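Local coordinates for protein aminopeptidase (Aneurinibacillus sp. AM-1, PDB 5IB9) that probably removes amino acids from the N termini of peptides as a zinc-dependent metalloexopeptidase of the M28 family, at residues A[390-393]-A[394-398]; A[38-41]-A[42-46]; A[252-255]-A[256-260]. All blocks are in the same frame, centred on the assembly; numbering follows the deposited sequence.

Overall arrangement
From the N terminus the chain meets interaction 2 first, within helix 35-50. Interaction 3 follows at the end of helix 238-256, where the chain turns toward strand 263-269. Interaction 1 comes last, in helix 382-400. Each contact is local and joins residues about one turn apart, so none closes a long loop. The three lie in series and neither nest nor cross. Interactions 1 and 3 touch: Met255 CE lies 3.5 Å from Gly393 O and also packs on Val396, and Leu258 meets the ring of Tyr397. This ties the end of helix 238-256 to helix 382-400. Interaction 2 stands apart, its centre about 21 Å from that of interaction 3.

Interaction 1 (A[390-393]-A[394-398]); sequences DIVG and SAVYQ. With ZN (zinc ion), chain D.
Asp390 to Tyr397 form regular alpha-helix, with Ser394, Ala395, Val396 and Tyr397 each giving their N-H to the carbonyl four residues back. The run belongs to helix 382-400 of the M28 peptidase fold. Asp390 O is gripped twice. Ser394 N reaches it at 2.9 Å from 38° above the carbonyl plane. Ser394 OG donates to the same oxygen at 2.8 Å and lies closer to the plane. Ser394 OG sits beside its own backbone N (chi1 -62°), which turns the hydroxyl back along the helix to that carbonyl. The buried hydroxyl is thus satisfied within one turn, while the Ser394 side chain packs against helices 6-10 and 322-334.

Val392 and Val396 share another side of the helix. Val392 CG1 and Val396 CG2 are 4.4 Å apart, a loose touch. Val396 CG2 also rests 3.3 Å from Val392 O. Both valines press on Phe298 of strand 294-300, so the helix packs there against a central strand.

The Asp390 carboxylate binds a zinc ion. Asp386, one turn earlier, binds the same metal, and water forms part of its shell. Asp390 OD1 is hydrogen-bonded to Thr13 OG1, which helps fix the rotation of the carboxylate. The other oxygen, Asp390 OD2, binds the zinc at 1.9 Å.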
ATOM      1  N   ASP A 390     -31.839  11.729  -6.599  1.00 10.05           N
ATOM      2  CA  ASP A 390     -32.786  11.059  -7.526  1.00 10.37           C
ATOM      3  C   ASP A 390     -32.071  10.508  -8.731  1.00 10.78           C
ATOM      4  O   ASP A 390     -32.371   9.434  -9.198  1.00 10.28           O
ATOM      5  CB  ASP A 390     -33.821  12.142  -7.955  1.00 12.26           C
ATOM      6  CG  ASP A 390     -34.741  12.520  -6.892  1.00 14.12           C
ATOM      7  OD1 ASP A 390     -34.923  11.808  -5.921  1.00 14.93           O
ATOM      8  OD2 ASP A 390     -35.309  13.618  -7.060  1.00 13.02           O
ATOM      9  N   ILE A 391     -31.146  11.276  -9.349  1.00 10.80           N
ATOM     10  CA  ILE A 391     -30.477  10.843 -10.582  1.00 11.04           C
ATOM     11  C   ILE A 391     -29.523   9.619 -10.309  1.00  8.51           C
ATOM     12  O   ILE A 391     -29.559   8.589 -11.030  1.00 11.32           O
ATOM     13  CB  ILE A 391     -29.772  11.975 -11.226  1.00 11.13           C
ATOM     14  CG1 ILE A 391     -30.764  12.976 -11.885  1.00 12.85           C
ATOM     15  CG2 ILE A 391     -28.780  11.511 -12.302  1.00 13.04           C
ATOM     16  CD1 ILE A 391     -30.184  14.369 -12.211  1.00 13.66           C
ATOM     17  N   VAL A 392     -28.664   9.758  -9.288  1.00 10.14           N
ATOM     18  CA  VAL A 392     -27.685   8.703  -8.995  1.00  9.79           C
ATOM     19  C   VAL A 392     -28.491   7.467  -8.508  1.00  9.95           C
ATOM     20  O   VAL A 392     -28.170   6.364  -8.878  1.00 10.49           O
ATOM     21  CB  VAL A 392     -26.604   9.207  -8.058  1.00 11.14           C
ATOM     22  CG1 VAL A 392     -25.712   8.015  -7.561  1.00 11.36           C
ATOM     23  CG2 VAL A 392     -25.733  10.162  -8.792  1.00 12.69           C
ATOM     24  N   GLY A 393     -29.443   7.716  -7.637  1.00 10.40           N
ATOM     25  CA  GLY A 393     -30.176   6.526  -7.156  1.00 10.22           C
ATOM     26  C   GLY A 393     -30.938   5.836  -8.272  1.00 10.40           C
ATOM     27  O   GLY A 393     -31.006   4.597  -8.264  1.00 11.19           O
ATOM     28  N   SER A 394     -31.598   6.612  -9.157  1.00 10.25           N
ATOM     29  CA  SER A 394     -32.293   5.961 -10.314  1.00 10.62           C
ATOM     30  C   SER A 394     -31.359   5.287 -11.281  1.00 11.64           C
ATOM     31  O   SER A 394     -31.732   4.234 -11.816  1.00 13.38           O
ATOM     32  CB  SER A 394     -33.130   6.989 -11.079  1.00 12.71           C
ATOM     33  OG  SER A 394     -34.130   7.467 -10.120  1.00 13.60           O
ATOM     34  N   ALA A 395     -30.136   5.861 -11.450  1.00 10.70           N
ATOM     35  CA  ALA A 395     -29.116   5.226 -12.309  1.00 10.52           C
ATOM     36  C   ALA A 395     -28.696   3.895 -11.691  1.00 10.97           C
ATOM     37  O   ALA A 395     -28.656   2.879 -12.418  1.00 10.40           O
ATOM     38  CB  ALA A 395     -27.866   6.112 -12.500  1.00 11.91           C
ATOM     39  N   VAL A 396     -28.449   3.904 -10.378  1.00  9.28           N
ATOM     40  CA  VAL A 396     -28.053   2.673  -9.725  1.00  8.99           C
ATOM     41  C   VAL A 396     -29.230   1.645  -9.777  1.00 10.18           C
ATOM     42  O   VAL A 396     -29.026   0.478 -10.089  1.00 11.59           O
ATOM     43  CB  VAL A 396     -27.645   2.924  -8.307  1.00 11.64           C
ATOM     44  CG1 VAL A 396     -27.538   1.586  -7.454  1.00 11.23           C
ATOM     45  CG2 VAL A 396     -26.279   3.712  -8.266  1.00 10.56           C
ATOM     46  N   TYR A 397     -30.437   2.148  -9.502  1.00 10.62           N
ATOM     47  CA  TYR A 397     -31.549   1.177  -9.450  1.00 13.24           C
ATOM     48  C   TYR A 397     -31.918   0.682 -10.804  1.00 12.90           C
ATOM     49  O   TYR A 397     -32.512  -0.410 -10.938  1.00 13.19           O
ATOM     50  CB  TYR A 397     -32.732   1.931  -8.858  1.00 13.61           C
ATOM     51  CG  TYR A 397     -33.923   1.065  -8.540  1.00 16.35           C
ATOM     52  CD1 TYR A 397     -33.802   0.045  -7.603  1.00 15.21           C
ATOM     53  CD2 TYR A 397     -35.125   1.333  -9.107  1.00 15.99           C
ATOM     54  CE1 TYR A 397     -34.951  -0.741  -7.202  1.00 16.49           C
ATOM     55  CE2 TYR A 397     -36.260   0.535  -8.745  1.00 16.45           C
ATOM     56  CZ  TYR A 397     -36.149  -0.475  -7.842  1.00 17.36           C
ATOM     57  OH  TYR A 397     -37.330  -1.255  -7.521  1.00 17.80           O
ATOM     58  N   GLN A 398     -31.605   1.429 -11.881  1.00 11.22           N
ATOM     59  CA  GLN A 398     -31.862   0.885 -13.209  1.00 12.76           C
ATOM     60  C   GLN A 398     -31.151  -0.498 -13.347  1.00 12.86           C
ATOM     61  O   GLN A 398     -31.658  -1.419 -13.980  1.00 14.80           O
ATOM     62  CB  GLN A 398     -31.335   1.799 -14.295  1.00 11.23           C
ATOM     63  CG  GLN A 398     -31.579   1.304 -15.784  1.00 12.55           C
ATOM     64  CD  GLN A 398     -31.558   2.415 -16.786  1.00 12.20           C
ATOM     65  OE1 GLN A 398     -31.710   3.613 -16.432  1.00 14.51           O
ATOM     66  NE2 GLN A 398     -31.329   2.068 -18.055  1.00 19.52           N
TER
HETATM   67 ZN    ZN D1003     -36.624  14.416  -5.858  1.00 16.35          ZN
HETATM   68  O   HOH W   1     -37.601  13.518  -4.593  1.00 15.24           O
HETATM   69  O   HOH W   2     -37.763  15.900  -6.810  1.00 16.40           O
HETATM   70  O   HOH W   3     -38.211  14.949  -7.579  1.00 19.65           O

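Interaction 2 (A[38-41]-A[42-46]); sequences LKAV and RYIEQ
Leu38 and Arg42 lie one turn apart on helix 35-50, with Leu38 CD1 4.4 Å from Arg42 NH1. The methyl approaches the guanidinium obliquely. Arg42 CG passes closer to the backbone, 3.5 Å from Leu38 O. The arginine chain then bends at chi2 (-93°) and chi3 (99°). The bends swing its guanidinium round to Glu45, whose chain is extended. Arg42 presents its side edge in a salt bridge, NE and NH2 both hydrogen-bonded to Glu45 OE1. The carboxylate oxygen lies nearly in the guanidinium plane. Arg42 NH2 meets the syn lone pair of Glu45 OE1 at 2.8 Å. Arg42 NE is 3.0 Å from Glu45 OE1, on the syn side but 29° out of the carboxylate plane.

On the buried side, Ile44 lies along the carbonyl of Ala40. Ile44 CG1 is 3.1 Å from Ala40 O, and the Ala40 CB methyl is 4.4 Å from Ile44 CD1. Ile44 and Val41 pack on Val206 of strand 187-210, while Tyr43 stacks on Phe24 of helix 15-25.

Lys49 forms a salt bridge with the other oxygen, Glu45 OE2. With a cation at each oxygen, Glu45 is likely to stay ionised, and its charge links two successive turns of the helix surface.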
ATOM      1  N   LEU A  38     -12.282  10.826  12.843  1.00 12.37           N
ATOM      2  CA  LEU A  38     -12.750   9.643  13.568  1.00 10.69           C
ATOM      3  C   LEU A  38     -14.198   9.773  14.027  1.00 11.82           C
ATOM      4  O   LEU A  38     -15.028   8.828  13.896  1.00 11.72           O
ATOM      5  CB  LEU A  38     -11.846   9.366  14.759  1.00 14.39           C
ATOM      6  CG  LEU A  38     -12.134   8.046  15.471  1.00 17.16           C
ATOM      7  CD1 LEU A  38     -11.877   6.892  14.613  1.00 21.80           C
ATOM      8  CD2 LEU A  38     -11.291   7.987  16.771  1.00 20.43           C
ATOM      9  N   LYS A  39     -14.589  10.977  14.500  1.00 11.81           N
ATOM     10  CA  LYS A  39     -15.948  11.185  14.826  1.00 11.89           C
ATOM     11  C   LYS A  39     -16.918  10.985  13.642  1.00 11.28           C
ATOM     12  O   LYS A  39     -18.045  10.465  13.762  1.00 13.10           O
ATOM     13  CB  LYS A  39     -16.043  12.627  15.397  1.00 13.84           C
ATOM     14  CG  LYS A  39     -17.473  13.066  15.552  1.00 15.41           C
ATOM     15  CD  LYS A  39     -17.645  14.668  15.792  1.00 17.43           C
ATOM     16  CE  LYS A  39     -16.786  14.999  16.944  1.00 26.75           C
ATOM     17  NZ  LYS A  39     -16.669  16.527  17.048  1.00 33.57           N
ATOM     18  N   ALA A  40     -16.474  11.441  12.481  1.00  9.61           N
ATOM     19  CA  ALA A  40     -17.295  11.279  11.273  1.00 10.00           C
ATOM     20  C   ALA A  40     -17.485   9.766  10.919  1.00 10.65           C
ATOM     21  O   ALA A  40     -18.558   9.315  10.528  1.00 10.55           O
ATOM     22  CB  ALA A  40     -16.669  12.040  10.065  1.00 11.67           C
ATOM     23  N   VAL A  41     -16.326   9.077  10.981  1.00  8.54           N
ATOM     24  CA  VAL A  41     -16.354   7.606  10.739  1.00  9.99           C
ATOM     25  C   VAL A  41     -17.380   6.938  11.656  1.00 12.37           C
ATOM     26  O   VAL A  41     -18.209   6.139  11.191  1.00 11.37           O
ATOM     27  CB  VAL A  41     -14.936   7.037  10.929  1.00  9.70           C
ATOM     28  CG1 VAL A  41     -15.013   5.527  11.163  1.00 12.01           C
ATOM     29  CG2 VAL A  41     -14.096   7.458   9.779  1.00 12.65           C
ATOM     30  N   ARG A  42     -17.359   7.294  12.975  1.00 10.99           N
ATOM     31  CA  ARG A  42     -18.308   6.693  13.856  1.00 13.10           C
ATOM     32  C   ARG A  42     -19.714   7.053  13.511  1.00 11.24           C
ATOM     33  O   ARG A  42     -20.671   6.247  13.637  1.00 13.33           O
ATOM     34  CB  ARG A  42     -17.986   7.129  15.289  1.00 14.15           C
ATOM     35  CG  ARG A  42     -16.746   6.445  15.834  1.00 18.37           C
ATOM     36  CD  ARG A  42     -17.236   5.216  16.561  1.00 26.53           C
ATOM     37  NE  ARG A  42     -17.036   4.129  15.633  1.00 24.31           N
ATOM     38  CZ  ARG A  42     -15.861   3.553  15.429  1.00 27.74           C
ATOM     39  NH1 ARG A  42     -14.815   4.022  16.087  1.00 29.92           N
ATOM     40  NH2 ARG A  42     -15.764   2.502  14.575  1.00 21.13           N
ATOM     41  N   TYR A  43     -19.958   8.326  13.156  1.00 11.13           N
ATOM     42  CA  TYR A  43     -21.280   8.797  12.826  1.00 11.01           C
ATOM     43  C   TYR A  43     -21.822   8.063  11.619  1.00 10.35           C
ATOM     44  O   TYR A  43     -23.012   7.625  11.579  1.00 11.25           O
ATOM     45  CB  TYR A  43     -21.214  10.313  12.613  1.00 13.70           C
ATOM     46  CG  TYR A  43     -22.562  10.902  12.205  1.00 12.39           C
ATOM     47  CD1 TYR A  43     -23.524  11.299  13.143  1.00 14.02           C
ATOM     48  CD2 TYR A  43     -22.891  11.056  10.813  1.00 12.66           C
ATOM     49  CE1 TYR A  43     -24.784  11.867  12.743  1.00 15.39           C
ATOM     50  CE2 TYR A  43     -24.118  11.584  10.398  1.00 13.32           C
ATOM     51  CZ  TYR A  43     -25.014  12.069  11.384  1.00 16.36           C
ATOM     52  OH  TYR A  43     -26.205  12.638  10.977  1.00 17.64           O
ATOM     53  N   ILE A  44     -20.963   8.038  10.555  1.00 10.48           N
ATOM     54  CA  ILE A  44     -21.301   7.339   9.280  1.00 11.19           C
ATOM     55  C   ILE A  44     -21.647   5.870   9.536  1.00 10.90           C
ATOM     56  O   ILE A  44     -22.731   5.405   9.097  1.00 11.24           O
ATOM     57  CB  ILE A  44     -20.228   7.577   8.239  1.00 10.28           C
ATOM     58  CG1 ILE A  44     -20.279   9.091   7.918  1.00 12.46           C
ATOM     59  CG2 ILE A  44     -20.544   6.734   6.952  1.00 11.78           C
ATOM     60  CD1 ILE A  44     -18.992   9.562   7.227  1.00 10.71           C
ATOM     61  N   GLU A  45     -20.790   5.232  10.314  1.00  9.92           N
ATOM     62  CA  GLU A  45     -21.064   3.814  10.639  1.00 11.59           C
ATOM     63  C   GLU A  45     -22.419   3.675  11.329  1.00 11.52           C
ATOM     64  O   GLU A  45     -23.233   2.768  10.944  1.00 12.69           O
ATOM     65  CB  GLU A  45     -19.892   3.403  11.592  1.00 11.01           C
ATOM     66  CG  GLU A  45     -20.299   2.043  12.237  1.00 13.24           C
ATOM     67  CD  GLU A  45     -19.258   1.614  13.280  1.00 16.47           C
ATOM     68  OE1 GLU A  45     -18.328   2.329  13.580  1.00 14.79           O
ATOM     69  OE2 GLU A  45     -19.537   0.521  13.777  1.00 20.89           O
ATOM     70  N   GLN A  46     -22.722   4.530  12.300  1.00 11.82           N
ATOM     71  CA  GLN A  46     -24.017   4.484  13.005  1.00 15.29           C
ATOM     72  C   GLN A  46     -25.174   4.669  12.091  1.00 15.11           C
ATOM     73  O   GLN A  46     -26.185   3.974  12.223  1.00 15.11           O
ATOM     74  CB  GLN A  46     -24.049   5.497  14.145  1.00 15.70           C
ATOM     75  CG  GLN A  46     -25.428   5.523  14.875  1.00 21.70           C
ATOM     76  CD  GLN A  46     -25.810   4.178  15.451  1.00 30.90           C
ATOM     77  OE1 GLN A  46     -24.945   3.343  15.854  1.00 26.99           O
ATOM     78  NE2 GLN A  46     -27.113   3.972  15.560  1.00 35.00           N
TER

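Interaction 3 (A[252-255]-A[256-260]); sequences ARVM and SKLKT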
ATOM      1  N   ALA A 252     -28.223   4.746   0.583  1.00  9.45           N
ATOM      2  CA  ALA A 252     -28.238   3.424   1.271  1.00  9.77           C
ATOM      3  C   ALA A 252     -29.581   3.250   2.038  1.00 12.07           C
ATOM      4  O   ALA A 252     -30.065   2.165   2.016  1.00 12.45           O
ATOM      5  CB  ALA A 252     -27.112   3.384   2.283  1.00 10.45           C
ATOM      6  N   ARG A 253     -30.144   4.290   2.652  1.00 12.18           N
ATOM      7  CA  ARG A 253     -31.414   4.141   3.356  1.00 13.53           C
ATOM      8  C   ARG A 253     -32.474   3.836   2.354  1.00 12.45           C
ATOM      9  O   ARG A 253     -33.296   2.901   2.530  1.00 13.23           O
ATOM     10  CB  ARG A 253     -31.693   5.431   4.025  1.00 11.05           C
ATOM     11  CG  ARG A 253     -32.968   5.313   4.951  1.00 12.56           C
ATOM     12  CD  ARG A 253     -33.385   6.670   5.533  1.00 14.25           C
ATOM     13  NE  ARG A 253     -34.025   7.415   4.460  1.00 15.13           N
ATOM     14  CZ  ARG A 253     -35.235   7.195   3.974  1.00 16.07           C
ATOM     15  NH1 ARG A 253     -36.015   6.285   4.585  1.00 18.42           N
ATOM     16  NH2 ARG A 253     -35.652   7.904   2.884  1.00 17.35           N
ATOM     17  N   VAL A 254     -32.488   4.565   1.243  1.00 11.76           N
ATOM     18  CA  VAL A 254     -33.526   4.275   0.197  1.00 11.26           C
ATOM     19  C   VAL A 254     -33.455   2.846  -0.283  1.00 14.27           C
ATOM     20  O   VAL A 254     -34.505   2.168  -0.385  1.00 14.33           O
ATOM     21  CB  VAL A 254     -33.368   5.268  -0.998  1.00 11.17           C
ATOM     22  CG1 VAL A 254     -34.231   4.795  -2.221  1.00 14.15           C
ATOM     23  CG2 VAL A 254     -33.847   6.640  -0.532  1.00 13.63           C
ATOM     24  N   MET A 255     -32.247   2.336  -0.612  1.00 12.40           N
ATOM     25  CA  MET A 255     -32.143   1.031  -1.206  1.00 12.25           C
ATOM     26  C   MET A 255     -32.478  -0.010  -0.135  1.00 12.88           C
ATOM     27  O   MET A 255     -32.900  -1.142  -0.513  1.00 15.17           O
ATOM     28  CB  MET A 255     -30.735   0.750  -1.742  1.00 12.17           C
ATOM     29  CG  MET A 255     -30.445   1.734  -2.847  1.00 12.74           C
ATOM     30  SD  MET A 255     -31.471   1.335  -4.309  1.00 19.02           S
ATOM     31  CE  MET A 255     -30.656   2.505  -5.427  1.00 25.42           C
ATOM     32  N   SER A 256     -32.439   0.340   1.132  1.00 13.04           N
ATOM     33  CA  SER A 256     -32.774  -0.679   2.177  1.00 14.76           C
ATOM     34  C   SER A 256     -34.267  -1.022   2.103  1.00 15.89           C
ATOM     35  O   SER A 256     -34.694  -2.083   2.640  1.00 19.87           O
ATOM     36  CB  SER A 256     -32.411  -0.240   3.580  1.00 13.59           C
ATOM     37  OG  SER A 256     -33.284   0.733   4.108  1.00 16.30           O
ATOM     38  N   LYS A 257     -35.065  -0.158   1.504  1.00 15.62           N
ATOM     39  CA  LYS A 257     -36.512  -0.399   1.319  1.00 14.92           C
ATOM     40  C   LYS A 257     -36.896  -1.218   0.121  1.00 17.20           C
ATOM     41  O   LYS A 257     -38.094  -1.420  -0.121  1.00 18.17           O
ATOM     42  CB  LYS A 257     -37.221   0.974   1.228  1.00 16.83           C
ATOM     43  CG  LYS A 257     -36.865   2.063   2.243  1.00 18.37           C
ATOM     44  CD  LYS A 257     -36.989   1.604   3.694  1.00 21.23           C
ATOM     45  CE  LYS A 257     -36.735   2.729   4.648  1.00 26.15           C
ATOM     46  NZ  LYS A 257     -36.832   2.277   6.087  1.00 29.32           N
ATOM     47  N   LEU A 258     -35.946  -1.619  -0.715  1.00 14.54           N
ATOM     48  CA  LEU A 258     -36.172  -2.214  -2.017  1.00 15.59           C
ATOM     49  C   LEU A 258     -35.446  -3.554  -2.269  1.00 17.58           C
ATOM     50  O   LEU A 258     -34.382  -3.803  -1.735  1.00 17.68           O
ATOM     51  CB  LEU A 258     -35.748  -1.221  -3.166  1.00 17.50           C
ATOM     52  CG  LEU A 258     -36.405   0.135  -3.005  1.00 14.70           C
ATOM     53  CD1 LEU A 258     -35.731   1.244  -3.808  1.00 18.38           C
ATOM     54  CD2 LEU A 258     -37.890   0.101  -3.380  1.00 19.99           C
ATOM     55  N   LYS A 259     -36.069  -4.450  -3.018  1.00 17.14           N
ATOM     56  CA  LYS A 259     -35.427  -5.657  -3.452  1.00 16.87           C
ATOM     57  C   LYS A 259     -34.430  -5.300  -4.517  1.00 16.11           C
ATOM     58  O   LYS A 259     -34.639  -4.372  -5.354  1.00 17.14           O
ATOM     59  CB  LYS A 259     -36.475  -6.579  -4.036  1.00 17.72           C
ATOM     60  CG  LYS A 259     -37.561  -6.951  -3.057  1.00 20.33           C
ATOM     61  CD  LYS A 259     -37.080  -7.655  -1.781  1.00 23.15           C
ATOM     62  CE  LYS A 259     -36.878  -9.160  -1.912  1.00 30.72           C
ATOM     63  NZ  LYS A 259     -36.178  -9.699  -0.655  1.00 31.23           N
ATOM     64  N   THR A 260     -33.274  -5.988  -4.477  1.00 14.31           N
ATOM     65  CA  THR A 260     -32.211  -5.758  -5.440  1.00 15.02           C
ATOM     66  C   THR A 260     -31.612  -7.049  -5.926  1.00 14.02           C
ATOM     67  O   THR A 260     -31.513  -8.038  -5.158  1.00 16.56           O
ATOM     68  CB  THR A 260     -31.068  -4.873  -4.819  1.00 16.00           C
ATOM     69  OG1 THR A 260     -30.615  -5.509  -3.595  1.00 19.81           O
ATOM     70  CG2 THR A 260     -31.588  -3.403  -4.565  1.00 16.25           C
TER
HETATM   71  O   HOH W   4     -35.807   4.898   7.134  1.00 24.33           O
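Ser256 meets Arg253 where helix 238-256 comes to its end. Ser256 OG donates to Arg253 O at 2.7 Å, in the carbonyl plane and on a lone pair. The hydroxyl stands between its own backbone N and carbonyl carbon (chi1 74°), a rotamer that folds it back onto the last turn. Ser256 N adds only weak bonds, to Ala252 O and Arg253 O. An alanine here has no hydroxyl, and Arg253 O would probably be left with only the weak N-H of this residue.

Lys257 N binds Val254 O at 3.0 Å, three residues back. Its side chain runs back over Arg253 O and crosses the arginine, with Lys257 CE 3.6 Å from Arg253 NH1. The two cationic ends, Lys257 NZ and Arg253 NH1, are 4.4 Å apart. Water 4 accepts from both and so bridges the like charges. Glu250 forms a salt bridge with the same guanidinium and probably offsets part of that charge.

Leu258 N repeats the three-residue step, to Met255 O at 3.1 Å. Leu258 CD1 lies beside Val254 CG1 at 4.2 Å, both side chains pointing the same way. Thr260 then continues in extended form, its backbone bonded to Asp213.

The switch from four-residue to three-residue bonds is characteristic of a helix C-terminus, here leading into strand 263-269 of the M28 peptidase fold.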